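Local coordinates for protein ethylbenzene dehydrogenase alpha-subunit (Aromatoleum aromaticum, PDB 2IVF) that is the large molybdenum- and iron-sulfur-containing subunit of a dehydrogenase of the molybdopterin oxidoreductase family, at residues P332-M337 with I396-V401; T339-S344 with Y815-W820; Y357-K362 with M379-G384. All blocks are in the same frame, centred on the assembly; numbering follows the deposited sequence.

The three contacts lie on the same side of the chain's centre, their own centres 29 to 39 Å from it, and none includes a residue lining the iron-sulfur cluster. Contact 1 pairs two strands of a small antiparallel sheet and sits between the others, about 10 Å from each, centre to centre. Contact 2 continues from its edge strand: Arg336 N lies 2.9 Å from Lys341 O, probably hydrogen-bonded, and the turn then meets residues 815-820, far along the chain. Contact 3 is nested inside the chain loop that contact 1 closes and adjoins it through Thr400 OG1, 2.5 Å from Leu382 O, also a probable hydrogen bond.

Contact 1. Residues P332-M337 with I396-V401; sequences PLLVRM and IQVRTV
An antiparallel strand pair forms one edge of a three-stranded sheet, residues 334-336 running against 396-400 at 142° between their short axes. Val335 and Arg399 are the hydrogen-bonded pair: Val335 N gives to Arg399 O at 2.8 Å, and Arg399 N returns a bond to Val335 O at 3.0 Å. Further bonds flank this pair, Met337 N to Gln397 O at one end and Val401 N to Leu333 O (3.0 Å) at the other, the latter where the strand hands over to helix 401-408. On the face of Arg336 and Val398, the Arg336 side chain bends at chi3 (52°) and brings NE to 3.4 Å from Ile396 CD1, which also touches CG and CD. Asp338 takes the guanidinium in a salt bridge. Beside them Leu334 CD1 rests on Val398 CG2 at 4.0 Å. On the face of Val335 and Arg399, the Met337 chain, bent at chi2 and chi3, crosses the extended Arg399 side chain at about a right angle. Met337 SD thereby sits 3.4 Å above one face of the Arg399 guanidinium plane, displaced toward its rim, with the methyl CE against NE and CG. Val335 CG2 packs on Val401 CG2 at 3.7 Å. Thr400 is the N-cap of helix 401-408, its OG1 bonded to Glu403 N and to Leu382 O. Strand 385-389 flanks 395-400 on its other edge, and strands 356-360 and 365-369 pack against Leu333 and Leu334.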
ATOM      1  N   PRO A 332      30.299  -1.666  31.852  1.00 21.93           N
ATOM      2  CA  PRO A 332      31.358  -1.692  32.878  1.00 20.80           C
ATOM      3  C   PRO A 332      31.339  -0.566  33.921  1.00 20.15           C
ATOM      4  O   PRO A 332      32.220  -0.535  34.758  1.00 20.41           O
ATOM      5  CB  PRO A 332      32.633  -1.574  32.040  1.00 21.38           C
ATOM      6  CG  PRO A 332      32.221  -0.730  30.923  1.00 20.99           C
ATOM      7  CD  PRO A 332      30.817  -1.144  30.565  1.00 21.74           C
ATOM      8  N   LEU A 333      30.379   0.355  33.884  1.00 19.99           N
ATOM      9  CA  LEU A 333      30.413   1.457  34.846  1.00 19.86           C
ATOM     10  C   LEU A 333      29.883   0.955  36.172  1.00 20.18           C
ATOM     11  O   LEU A 333      28.972   0.115  36.211  1.00 19.84           O
ATOM     12  CB  LEU A 333      29.615   2.667  34.381  1.00 20.12           C
ATOM     13  CG  LEU A 333      30.180   3.400  33.156  1.00 20.67           C
ATOM     14  CD1 LEU A 333      29.283   4.553  32.759  1.00 19.17           C
ATOM     15  CD2 LEU A 333      31.613   3.930  33.399  1.00 17.57           C
ATOM     16  N   LEU A 334      30.456   1.488  37.238  1.00 20.04           N
ATOM     17  CA  LEU A 334      30.143   1.045  38.585  1.00 21.10           C
ATOM     18  C   LEU A 334      28.939   1.758  39.178  1.00 21.70           C
ATOM     19  O   LEU A 334      28.751   2.974  39.019  1.00 22.38           O
ATOM     20  CB  LEU A 334      31.335   1.250  39.477  1.00 21.01           C
ATOM     21  CG  LEU A 334      32.591   0.436  39.173  1.00 22.20           C
ATOM     22  CD1 LEU A 334      33.718   0.958  40.114  1.00 18.06           C
ATOM     23  CD2 LEU A 334      32.344  -1.060  39.396  1.00 23.33           C
ATOM     24  N   VAL A 335      28.141   0.957  39.874  1.00 21.86           N
ATOM     25  CA  VAL A 335      26.918   1.365  40.489  1.00 21.82           C
ATOM     26  C   VAL A 335      27.033   1.009  41.957  1.00 22.04           C
ATOM     27  O   VAL A 335      27.612  -0.014  42.317  1.00 22.25           O
ATOM     28  CB  VAL A 335      25.701   0.665  39.818  1.00 21.69           C
ATOM     29  CG1 VAL A 335      24.424   1.093  40.485  1.00 22.26           C
ATOM     30  CG2 VAL A 335      25.649   1.008  38.358  1.00 19.51           C
ATOM     31  N   ARG A 336      26.533   1.904  42.794  1.00 22.53           N
ATOM     32  CA  ARG A 336      26.568   1.772  44.232  1.00 22.85           C
ATOM     33  C   ARG A 336      25.476   0.803  44.642  1.00 23.33           C
ATOM     34  O   ARG A 336      24.338   0.911  44.172  1.00 23.95           O
ATOM     35  CB  ARG A 336      26.318   3.138  44.880  1.00 22.60           C
ATOM     36  CG  ARG A 336      27.409   4.178  44.620  1.00 22.98           C
ATOM     37  CD  ARG A 336      27.109   5.530  45.250  1.00 22.42           C
ATOM     38  NE  ARG A 336      26.783   5.435  46.665  1.00 24.97           N
ATOM     39  CZ  ARG A 336      26.708   6.475  47.499  1.00 23.07           C
ATOM     40  NH1 ARG A 336      26.950   7.709  47.091  1.00 23.07           N
ATOM     41  NH2 ARG A 336      26.367   6.273  48.750  1.00 22.41           N
ATOM     42  N   MET A 337      25.813  -0.152  45.496  1.00 24.50           N
ATOM     43  CA  MET A 337      24.830  -1.132  45.969  1.00 25.49           C
ATOM     44  C   MET A 337      23.918  -0.582  47.065  1.00 26.41           C
ATOM     45  O   MET A 337      22.899  -1.198  47.386  1.00 27.84           O
ATOM     46  CB  MET A 337      25.522  -2.407  46.442  1.00 26.05           C
ATOM     47  CG  MET A 337      26.154  -3.207  45.312  1.00 28.17           C
ATOM     48  SD  MET A 337      24.920  -3.837  44.201  1.00 36.10           S
ATOM     49  CE  MET A 337      24.779  -2.538  42.962  1.00 35.87           C
ATOM     50  N   ILE A 396      31.637   1.074  50.546  1.00 29.20           N
ATOM     51  CA  ILE A 396      30.426   0.426  50.088  1.00 28.70           C
ATOM     52  C   ILE A 396      30.782  -0.574  49.013  1.00 28.10           C
ATOM     53  O   ILE A 396      31.859  -0.506  48.421  1.00 27.13           O
ATOM     54  CB  ILE A 396      29.412   1.437  49.528  1.00 28.95           C
ATOM     55  CG1 ILE A 396      30.066   2.310  48.436  1.00 28.60           C
ATOM     56  CG2 ILE A 396      28.857   2.287  50.684  1.00 28.18           C
ATOM     57  CD1 ILE A 396      29.119   3.221  47.723  1.00 28.32           C
ATOM     58  N   GLN A 397      29.863  -1.506  48.788  1.00 27.66           N
ATOM     59  CA  GLN A 397      29.950  -2.436  47.690  1.00 27.92           C
ATOM     60  C   GLN A 397      29.504  -1.696  46.429  1.00 27.05           C
ATOM     61  O   GLN A 397      28.530  -0.938  46.466  1.00 26.56           O
ATOM     62  CB  GLN A 397      28.993  -3.622  47.892  1.00 27.93           C
ATOM     63  CG  GLN A 397      29.494  -4.798  48.745  1.00 30.01           C
ATOM     64  CD  GLN A 397      28.716  -6.076  48.408  1.00 30.14           C
ATOM     65  OE1 GLN A 397      28.296  -6.279  47.254  1.00 37.02           O
ATOM     66  NE2 GLN A 397      28.517  -6.927  49.394  1.00 34.28           N
ATOM     67  N   VAL A 398      30.215  -1.925  45.335  1.00 26.61           N
ATOM     68  CA  VAL A 398      29.829  -1.416  44.034  1.00 25.78           C
ATOM     69  C   VAL A 398      29.979  -2.563  43.063  1.00 25.78           C
ATOM     70  O   VAL A 398      30.794  -3.466  43.292  1.00 25.92           O
ATOM     71  CB  VAL A 398      30.684  -0.218  43.593  1.00 25.45           C
ATOM     72  CG1 VAL A 398      30.547   0.939  44.605  1.00 25.11           C
ATOM     73  CG2 VAL A 398      32.147  -0.621  43.410  1.00 25.46           C
ATOM     74  N   ARG A 399      29.179  -2.543  42.002  1.00 25.10           N
ATOM     75  CA  ARG A 399      29.293  -3.528  40.958  1.00 25.20           C
ATOM     76  C   ARG A 399      28.976  -2.865  39.645  1.00 23.60           C
ATOM     77  O   ARG A 399      28.347  -1.828  39.611  1.00 23.05           O
ATOM     78  CB  ARG A 399      28.366  -4.710  41.224  1.00 25.47           C
ATOM     79  CG  ARG A 399      26.899  -4.440  40.961  1.00 27.25           C
ATOM     80  CD  ARG A 399      26.040  -5.641  41.323  1.00 28.58           C
ATOM     81  NE  ARG A 399      24.606  -5.371  41.159  1.00 30.66           N
ATOM     82  CZ  ARG A 399      23.627  -6.151  41.627  1.00 33.22           C
ATOM     83  NH1 ARG A 399      23.886  -7.280  42.275  1.00 35.24           N
ATOM     84  NH2 ARG A 399      22.370  -5.802  41.441  1.00 36.00           N
ATOM     85  N   THR A 400      29.398  -3.493  38.565  1.00 22.52           N
ATOM     86  CA  THR A 400      29.158  -2.970  37.250  1.00 21.42           C
ATOM     87  C   THR A 400      27.688  -3.148  36.901  1.00 21.94           C
ATOM     88  O   THR A 400      27.017  -4.027  37.449  1.00 21.31           O
ATOM     89  CB  THR A 400      30.005  -3.721  36.202  1.00 21.54           C
ATOM     90  OG1 THR A 400      29.621  -5.095  36.157  1.00 19.32           O
ATOM     91  CG2 THR A 400      31.493  -3.610  36.519  1.00 20.03           C
ATOM     92  N   VAL A 401      27.196  -2.321  35.977  1.00 21.39           N
ATOM     93  CA  VAL A 401      25.891  -2.516  35.441  1.00 21.73           C
ATOM     94  C   VAL A 401      25.772  -3.947  34.937  1.00 22.83           C
ATOM     95  O   VAL A 401      24.764  -4.607  35.188  1.00 22.33           O
ATOM     96  CB  VAL A 401      25.604  -1.565  34.282  1.00 21.29           C
ATOM     97  CG1 VAL A 401      24.314  -1.986  33.551  1.00 18.99           C
ATOM     98  CG2 VAL A 401      25.535  -0.110  34.811  1.00 19.33           C
TER

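Contact 2. Residues T339-S344 with Y815-W820; sequences TGKFLS and YLDHDW
Gly340 presents its carbonyl O to Tyr815 OH, which donates a short hydrogen bond of 2.5 Å; the oxygen lies at the tyrosine ring's edge, in its plane. The turn leading here is an ST turn, with Thr339 OG1 accepting from Lys341 N. Lys341 then runs across the Asp817 side chain, its CG 3.3 Å from Asp817 OD2, and a bend at chi4 (-48°) delivers NZ to two oxygens. One is Asp817 O at 2.6 Å, met nearly along the C=O axis; the other is Asp819 OD1 at 2.8 Å, a salt bridge approached from above the carboxylate plane. The second segment is here entering helix 819-824, with His818 as N-cap: its ND1 accepts from Trp820 N, while its NE2 is hydrogen-bonded to Gly947 O. Next, Phe342 N bonds Asp817 OD2 at 2.9 Å, on the anti side of the carboxylate and 32° out of its plane, while Tyr949 binds OD1, so both carboxylate oxygens have partners. The Phe342 ring receives the edge of Tyr815 on one face in a T-shaped pair, planes at 82° and centroids 5.5 Å apart. Tyr815 CD2 is the edge atom over that face, 3.7 Å from Phe342 CZ, and Val401 of helix 401-408 touches both side chains.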
ATOM      1  N   THR A 339      22.657   2.952  47.002  1.00 25.45           N
ATOM      2  CA  THR A 339      21.694   3.914  46.432  1.00 24.77           C
ATOM      3  C   THR A 339      21.162   3.479  45.056  1.00 24.61           C
ATOM      4  O   THR A 339      20.108   3.942  44.611  1.00 24.12           O
ATOM      5  CB  THR A 339      22.300   5.327  46.259  1.00 24.48           C
ATOM      6  OG1 THR A 339      23.358   5.293  45.292  1.00 22.46           O
ATOM      7  CG2 THR A 339      22.824   5.889  47.588  1.00 24.34           C
ATOM      8  N   GLY A 340      21.881   2.580  44.387  1.00 24.14           N
ATOM      9  CA  GLY A 340      21.509   2.139  43.061  1.00 24.35           C
ATOM     10  C   GLY A 340      21.932   3.108  41.970  1.00 23.75           C
ATOM     11  O   GLY A 340      21.534   2.989  40.822  1.00 22.94           O
ATOM     12  N   LYS A 341      22.756   4.068  42.338  1.00 23.85           N
ATOM     13  CA  LYS A 341      23.127   5.116  41.409  1.00 24.19           C
ATOM     14  C   LYS A 341      24.580   4.944  41.009  1.00 23.20           C
ATOM     15  O   LYS A 341      25.391   4.408  41.779  1.00 21.78           O
ATOM     16  CB  LYS A 341      22.831   6.492  42.053  1.00 24.53           C
ATOM     17  CG  LYS A 341      21.362   6.929  41.772  1.00 25.27           C
ATOM     18  CD  LYS A 341      20.787   7.803  42.832  1.00 26.50           C
ATOM     19  CE  LYS A 341      19.261   7.944  42.699  1.00 26.20           C
ATOM     20  NZ  LYS A 341      18.776   8.273  41.324  1.00 26.52           N
ATOM     21  N   PHE A 342      24.907   5.363  39.794  1.00 22.91           N
ATOM     22  CA  PHE A 342      26.291   5.289  39.337  1.00 22.87           C
ATOM     23  C   PHE A 342      27.220   5.907  40.394  1.00 22.94           C
ATOM     24  O   PHE A 342      26.915   6.967  40.986  1.00 21.60           O
ATOM     25  CB  PHE A 342      26.493   6.001  38.002  1.00 23.44           C
ATOM     26  CG  PHE A 342      25.876   5.298  36.817  1.00 22.56           C
ATOM     27  CD1 PHE A 342      26.463   4.165  36.271  1.00 22.53           C
ATOM     28  CD2 PHE A 342      24.722   5.805  36.226  1.00 22.68           C
ATOM     29  CE1 PHE A 342      25.899   3.522  35.167  1.00 22.89           C
ATOM     30  CE2 PHE A 342      24.151   5.200  35.141  1.00 22.87           C
ATOM     31  CZ  PHE A 342      24.742   4.036  34.589  1.00 23.93           C
ATOM     32  N   LEU A 343      28.337   5.225  40.643  1.00 22.28           N
ATOM     33  CA  LEU A 343      29.392   5.771  41.483  1.00 22.45           C
ATOM     34  C   LEU A 343      29.967   6.997  40.792  1.00 22.67           C
ATOM     35  O   LEU A 343      30.390   6.895  39.631  1.00 22.88           O
ATOM     36  CB  LEU A 343      30.495   4.741  41.682  1.00 22.55           C
ATOM     37  CG  LEU A 343      31.669   5.178  42.549  1.00 21.75           C
ATOM     38  CD1 LEU A 343      31.156   5.545  43.922  1.00 22.26           C
ATOM     39  CD2 LEU A 343      32.714   4.060  42.590  1.00 22.21           C
ATOM     40  N   SER A 344      29.960   8.136  41.491  1.00 22.68           N
ATOM     41  CA  SER A 344      30.448   9.389  40.935  1.00 22.50           C
ATOM     42  C   SER A 344      31.673   9.896  41.674  1.00 22.72           C
ATOM     43  O   SER A 344      31.961   9.487  42.816  1.00 21.75           O
ATOM     44  CB  SER A 344      29.368  10.468  40.948  1.00 22.40           C
ATOM     45  OG  SER A 344      29.296  11.136  42.195  1.00 22.71           O
ATOM     46  N   TYR A 815      21.577   1.237  31.782  1.00 21.46           N
ATOM     47  CA  TYR A 815      21.115   1.482  33.148  1.00 21.35           C
ATOM     48  C   TYR A 815      20.661   2.933  33.328  1.00 21.45           C
ATOM     49  O   TYR A 815      21.482   3.855  33.267  1.00 22.22           O
ATOM     50  CB  TYR A 815      22.209   1.074  34.119  1.00 20.39           C
ATOM     51  CG  TYR A 815      21.792   1.042  35.565  1.00 19.56           C
ATOM     52  CD1 TYR A 815      20.800   0.179  36.006  1.00 18.55           C
ATOM     53  CD2 TYR A 815      22.394   1.852  36.490  1.00 17.53           C
ATOM     54  CE1 TYR A 815      20.407   0.160  37.361  1.00 19.18           C
ATOM     55  CE2 TYR A 815      22.008   1.836  37.816  1.00 17.75           C
ATOM     56  CZ  TYR A 815      21.031   0.985  38.251  1.00 17.87           C
ATOM     57  OH  TYR A 815      20.668   0.960  39.596  1.00 17.95           O
ATOM     58  N   LEU A 816      19.357   3.148  33.528  1.00 21.36           N
ATOM     59  CA  LEU A 816      18.822   4.512  33.752  1.00 21.41           C
ATOM     60  C   LEU A 816      18.539   4.648  35.229  1.00 22.06           C
ATOM     61  O   LEU A 816      17.567   4.102  35.738  1.00 22.87           O
ATOM     62  CB  LEU A 816      17.579   4.784  32.920  1.00 22.50           C
ATOM     63  CG  LEU A 816      17.796   4.508  31.423  1.00 20.59           C
ATOM     64  CD1 LEU A 816      16.472   4.566  30.635  1.00 20.80           C
ATOM     65  CD2 LEU A 816      18.795   5.485  30.803  1.00 19.70           C
ATOM     66  N   ASP A 817      19.426   5.346  35.914  1.00 21.59           N
ATOM     67  CA  ASP A 817      19.410   5.373  37.396  1.00 21.29           C
ATOM     68  C   ASP A 817      18.631   6.549  37.988  1.00 21.11           C
ATOM     69  O   ASP A 817      18.803   6.891  39.143  1.00 21.98           O
ATOM     70  CB  ASP A 817      20.819   5.231  37.956  1.00 20.85           C
ATOM     71  CG  ASP A 817      21.652   6.507  37.851  1.00 21.24           C
ATOM     72  OD1 ASP A 817      21.415   7.335  36.926  1.00 23.00           O
ATOM     73  OD2 ASP A 817      22.534   6.687  38.706  1.00 22.25           O
ATOM     74  N   HIS A 818      17.759   7.119  37.167  1.00 22.21           N
ATOM     75  CA  HIS A 818      16.820   8.168  37.526  1.00 21.63           C
ATOM     76  C   HIS A 818      15.790   7.544  38.459  1.00 21.59           C
ATOM     77  O   HIS A 818      15.316   6.437  38.223  1.00 20.53           O
ATOM     78  CB  HIS A 818      16.177   8.654  36.210  1.00 22.71           C
ATOM     79  CG  HIS A 818      15.246   9.814  36.345  1.00 23.13           C
ATOM     80  ND1 HIS A 818      13.999   9.712  36.928  1.00 24.62           N
ATOM     81  CD2 HIS A 818      15.356  11.096  35.916  1.00 25.09           C
ATOM     82  CE1 HIS A 818      13.403  10.895  36.897  1.00 24.05           C
ATOM     83  NE2 HIS A 818      14.206  11.755  36.289  1.00 22.52           N
ATOM     84  N   ASP A 819      15.422   8.278  39.505  1.00 21.06           N
ATOM     85  CA  ASP A 819      14.479   7.802  40.541  1.00 21.59           C
ATOM     86  C   ASP A 819      13.198   7.189  40.017  1.00 21.37           C
ATOM     87  O   ASP A 819      12.770   6.148  40.505  1.00 22.20           O
ATOM     88  CB  ASP A 819      14.139   8.946  41.505  1.00 20.89           C
ATOM     89  CG  ASP A 819      15.330   9.357  42.361  1.00 23.82           C
ATOM     90  OD1 ASP A 819      16.273   8.547  42.521  1.00 24.32           O
ATOM     91  OD2 ASP A 819      15.302  10.487  42.905  1.00 22.24           O
ATOM     92  N   TRP A 820      12.596   7.812  39.014  1.00 21.70           N
ATOM     93  CA  TRP A 820      11.357   7.287  38.447  1.00 22.25           C
ATOM     94  C   TRP A 820      11.560   5.901  37.854  1.00 21.56           C
ATOM     95  O   TRP A 820      10.709   5.011  37.999  1.00 22.61           O
ATOM     96  CB  TRP A 820      10.827   8.202  37.357  1.00 22.45           C
ATOM     97  CG  TRP A 820      10.234   9.498  37.838  1.00 23.58           C
ATOM     98  CD1 TRP A 820      10.483  10.151  38.972  1.00 23.26           C
ATOM     99  CD2 TRP A 820       9.385  10.339  37.060  1.00 23.69           C
ATOM    100  NE1 TRP A 820       9.774  11.338  39.007  1.00 23.80           N
ATOM    101  CE2 TRP A 820       9.102  11.473  37.823  1.00 24.32           C
ATOM    102  CE3 TRP A 820       8.823  10.218  35.793  1.00 24.35           C
ATOM    103  CZ2 TRP A 820       8.256  12.483  37.366  1.00 23.46           C
ATOM    104  CZ3 TRP A 820       7.996  11.220  35.335  1.00 23.50           C
ATOM    105  CH2 TRP A 820       7.730  12.337  36.114  1.00 23.69           C
TER

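Contact 3. Residues Y357-K362 with M379-G384; sequences YFFDEK and MPALEG
Phe358 turns its CG away from its own carbonyl carbon and beside the backbone N (chi1 -62°), which lays the ring alongside Pro380, the two side chains pointing the same way. Glu361 adopts a similar first torsion (-71°) and extends beyond CG along Ala381 toward the backbone of 382-383. In the first pair, Pro380 CG stands 3.7 Å above the centre of the Phe358 ring, a CH-pi contact over the face, and Pro380 CB lies 3.6 Å from Phe358 CD1. In the second, Glu361 OE1 comes within 3.4 Å of Ala381 CA, while its CG and CD rest on the Ala381 methyl. That methyl also meets Phe359 CB, so it is wedged between the base of Phe359 and the stem of Glu361. The direct backbone link is Ala381 N to Phe359 O, 2.7 Å long and nearly straight at 169°. Two waters complete the join. Water 1 accepts from Phe359 N and donates to Ala381 O at 2.6 Å, bridging the same two residues a second time. Water 2 accepts from Leu382 N at 3.0 Å and lies 2.7 Å from Glu361 OE2, tying the carboxylate to the turning backbone. The Glu383 carboxylate makes a salt bridge with Arg322, at the start of helix 322-328. Pro332 touches both Phe358 and Pro380, extending the apolar side of the contact, and the Phe359 ring stacks on Phe386 of strand 385-389. The contact joins a connecting loop to a beta hairpin: strand 356-360, paired antiparallel with 365-369, receives the loop that leads on from 365-369 to strand 385-389.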
ATOM      1  N   TYR A 357      32.951   5.634  36.959  1.00 20.51           N
ATOM      2  CA  TYR A 357      34.086   4.752  37.162  1.00 20.84           C
ATOM      3  C   TYR A 357      33.983   3.388  36.527  1.00 20.90           C
ATOM      4  O   TYR A 357      32.909   2.775  36.495  1.00 20.67           O
ATOM      5  CB  TYR A 357      34.320   4.546  38.644  1.00 20.59           C
ATOM      6  CG  TYR A 357      34.810   5.785  39.349  1.00 21.74           C
ATOM      7  CD1 TYR A 357      36.170   6.016  39.505  1.00 21.06           C
ATOM      8  CD2 TYR A 357      33.918   6.735  39.818  1.00 21.85           C
ATOM      9  CE1 TYR A 357      36.620   7.121  40.094  1.00 21.11           C
ATOM     10  CE2 TYR A 357      34.361   7.852  40.428  1.00 22.23           C
ATOM     11  CZ  TYR A 357      35.718   8.042  40.578  1.00 22.21           C
ATOM     12  OH  TYR A 357      36.195   9.152  41.217  1.00 21.03           O
ATOM     13  N   PHE A 358      35.129   2.941  36.018  1.00 21.64           N
ATOM     14  CA  PHE A 358      35.399   1.541  35.739  1.00 22.23           C
ATOM     15  C   PHE A 358      36.088   0.927  36.955  1.00 23.24           C
ATOM     16  O   PHE A 358      36.555   1.637  37.859  1.00 21.35           O
ATOM     17  CB  PHE A 358      36.379   1.379  34.579  1.00 23.32           C
ATOM     18  CG  PHE A 358      35.907   1.927  33.261  1.00 22.70           C
ATOM     19  CD1 PHE A 358      34.704   1.576  32.731  1.00 24.63           C
ATOM     20  CD2 PHE A 358      36.726   2.764  32.522  1.00 24.55           C
ATOM     21  CE1 PHE A 358      34.307   2.053  31.484  1.00 24.21           C
ATOM     22  CE2 PHE A 358      36.330   3.244  31.278  1.00 24.28           C
ATOM     23  CZ  PHE A 358      35.122   2.882  30.759  1.00 24.71           C
ATOM     24  N   PHE A 359      36.168  -0.393  36.973  1.00 24.42           N
ATOM     25  CA  PHE A 359      37.080  -1.036  37.893  1.00 26.46           C
ATOM     26  C   PHE A 359      38.197  -1.636  37.065  1.00 27.28           C
ATOM     27  O   PHE A 359      37.934  -2.304  36.058  1.00 25.95           O
ATOM     28  CB  PHE A 359      36.416  -2.108  38.745  1.00 26.04           C
ATOM     29  CG  PHE A 359      37.251  -2.510  39.925  1.00 26.04           C
ATOM     30  CD1 PHE A 359      38.189  -3.527  39.816  1.00 27.46           C
ATOM     31  CD2 PHE A 359      37.150  -1.822  41.114  1.00 26.64           C
ATOM     32  CE1 PHE A 359      38.989  -3.889  40.886  1.00 26.11           C
ATOM     33  CE2 PHE A 359      37.960  -2.171  42.202  1.00 27.78           C
ATOM     34  CZ  PHE A 359      38.877  -3.215  42.077  1.00 26.87           C
ATOM     35  N   ASP A 360      39.434  -1.381  37.502  1.00 29.50           N
ATOM     36  CA  ASP A 360      40.621  -1.968  36.895  1.00 30.58           C
ATOM     37  C   ASP A 360      41.108  -3.077  37.801  1.00 31.47           C
ATOM     38  O   ASP A 360      41.638  -2.809  38.879  1.00 31.59           O
ATOM     39  CB  ASP A 360      41.722  -0.923  36.702  1.00 31.18           C
ATOM     40  CG  ASP A 360      42.906  -1.464  35.919  1.00 31.62           C
ATOM     41  OD1 ASP A 360      42.972  -2.692  35.708  1.00 36.18           O
ATOM     42  OD2 ASP A 360      43.772  -0.663  35.502  1.00 36.81           O
ATOM     43  N   GLU A 361      40.904  -4.314  37.358  1.00 32.73           N
ATOM     44  CA  GLU A 361      41.179  -5.494  38.158  1.00 34.10           C
ATOM     45  C   GLU A 361      42.681  -5.652  38.357  1.00 34.67           C
ATOM     46  O   GLU A 361      43.128  -5.929  39.472  1.00 35.03           O
ATOM     47  CB  GLU A 361      40.584  -6.750  37.512  1.00 34.77           C
ATOM     48  CG  GLU A 361      39.043  -6.798  37.575  1.00 36.23           C
ATOM     49  CD  GLU A 361      38.389  -7.745  36.540  1.00 37.56           C
ATOM     50  OE1 GLU A 361      38.457  -7.474  35.301  1.00 40.71           O
ATOM     51  OE2 GLU A 361      37.762  -8.742  36.980  1.00 41.97           O
ATOM     52  N   LYS A 362      43.446  -5.434  37.285  1.00 34.91           N
ATOM     53  CA  LYS A 362      44.909  -5.469  37.359  1.00 34.66           C
ATOM     54  C   LYS A 362      45.396  -4.435  38.359  1.00 34.57           C
ATOM     55  O   LYS A 362      46.194  -4.741  39.250  1.00 34.89           O
ATOM     56  CB  LYS A 362      45.551  -5.181  36.003  1.00 35.41           C
ATOM     57  CG  LYS A 362      45.143  -6.103  34.872  1.00 36.38           C
ATOM     58  CD  LYS A 362      45.810  -7.471  34.944  1.00 38.55           C
ATOM     59  CE  LYS A 362      45.543  -8.256  33.650  1.00 39.60           C
ATOM     60  NZ  LYS A 362      46.724  -9.079  33.208  1.00 41.65           N
ATOM     61  N   MET A 379      41.380  -2.850  29.892  1.00 30.22           N
ATOM     62  CA  MET A 379      40.081  -3.510  29.883  1.00 30.35           C
ATOM     63  C   MET A 379      39.387  -3.365  31.232  1.00 29.29           C
ATOM     64  O   MET A 379      39.834  -3.931  32.218  1.00 29.32           O
ATOM     65  CB  MET A 379      40.219  -4.990  29.561  1.00 32.11           C
ATOM     66  CG  MET A 379      40.067  -5.324  28.094  1.00 36.60           C
ATOM     67  SD  MET A 379      38.347  -5.265  27.551  1.00 43.56           S
ATOM     68  CE  MET A 379      38.322  -6.654  26.403  1.00 39.61           C
ATOM     69  N   PRO A 380      38.265  -2.628  31.274  1.00 28.32           N
ATOM     70  CA  PRO A 380      37.499  -2.523  32.515  1.00 27.89           C
ATOM     71  C   PRO A 380      36.960  -3.867  32.967  1.00 27.14           C
ATOM     72  O   PRO A 380      36.701  -4.731  32.139  1.00 26.25           O
ATOM     73  CB  PRO A 380      36.333  -1.594  32.141  1.00 27.71           C
ATOM     74  CG  PRO A 380      36.743  -0.927  30.883  1.00 27.93           C
ATOM     75  CD  PRO A 380      37.676  -1.836  30.187  1.00 27.92           C
ATOM     76  N   ALA A 381      36.754  -4.018  34.267  1.00 26.84           N
ATOM     77  CA  ALA A 381      36.045  -5.176  34.821  1.00 27.36           C
ATOM     78  C   ALA A 381      34.627  -5.201  34.290  1.00 27.73           C
ATOM     79  O   ALA A 381      34.035  -4.142  34.045  1.00 28.11           O
ATOM     80  CB  ALA A 381      36.009  -5.114  36.366  1.00 26.75           C
ATOM     81  N   LEU A 382      34.092  -6.402  34.101  1.00 28.07           N
ATOM     82  CA  LEU A 382      32.666  -6.589  33.860  1.00 28.80           C
ATOM     83  C   LEU A 382      32.114  -7.389  35.024  1.00 29.46           C
ATOM     84  O   LEU A 382      31.301  -6.888  35.812  1.00 29.58           O
ATOM     85  CB  LEU A 382      32.413  -7.310  32.539  1.00 28.61           C
ATOM     86  CG  LEU A 382      32.495  -6.422  31.297  1.00 27.44           C
ATOM     87  CD1 LEU A 382      32.121  -7.224  30.092  1.00 28.49           C
ATOM     88  CD2 LEU A 382      31.599  -5.171  31.401  1.00 27.27           C
ATOM     89  N   GLU A 383      32.574  -8.627  35.156  1.00 29.91           N
ATOM     90  CA  GLU A 383      32.083  -9.476  36.224  1.00 31.28           C
ATOM     91  C   GLU A 383      32.679  -9.026  37.548  1.00 32.06           C
ATOM     92  O   GLU A 383      33.841  -8.627  37.617  1.00 33.11           O
ATOM     93  CB  GLU A 383      32.413 -10.950  35.946  1.00 31.63           C
ATOM     94  CG  GLU A 383      31.688 -11.546  34.688  1.00 32.02           C
ATOM     95  CD  GLU A 383      32.431 -11.300  33.384  1.00 32.01           C
ATOM     96  OE1 GLU A 383      33.410 -10.525  33.409  1.00 32.78           O
ATOM     97  OE2 GLU A 383      32.030 -11.888  32.324  1.00 36.03           O
ATOM     98  N   GLY A 384      31.885  -9.076  38.610  1.00 32.76           N
ATOM     99  CA  GLY A 384      32.429  -8.903  39.945  1.00 32.95           C
ATOM    100  C   GLY A 384      31.684  -7.949  40.853  1.00 33.47           C
ATOM    101  O   GLY A 384      30.899  -7.102  40.426  1.00 34.75           O
TER
HETATM  102  O   HOH W   1      34.549  -1.839  35.107  1.00 22.34           O
HETATM  103  O   HOH W   2      35.650  -8.726  35.289  1.00 36.85           O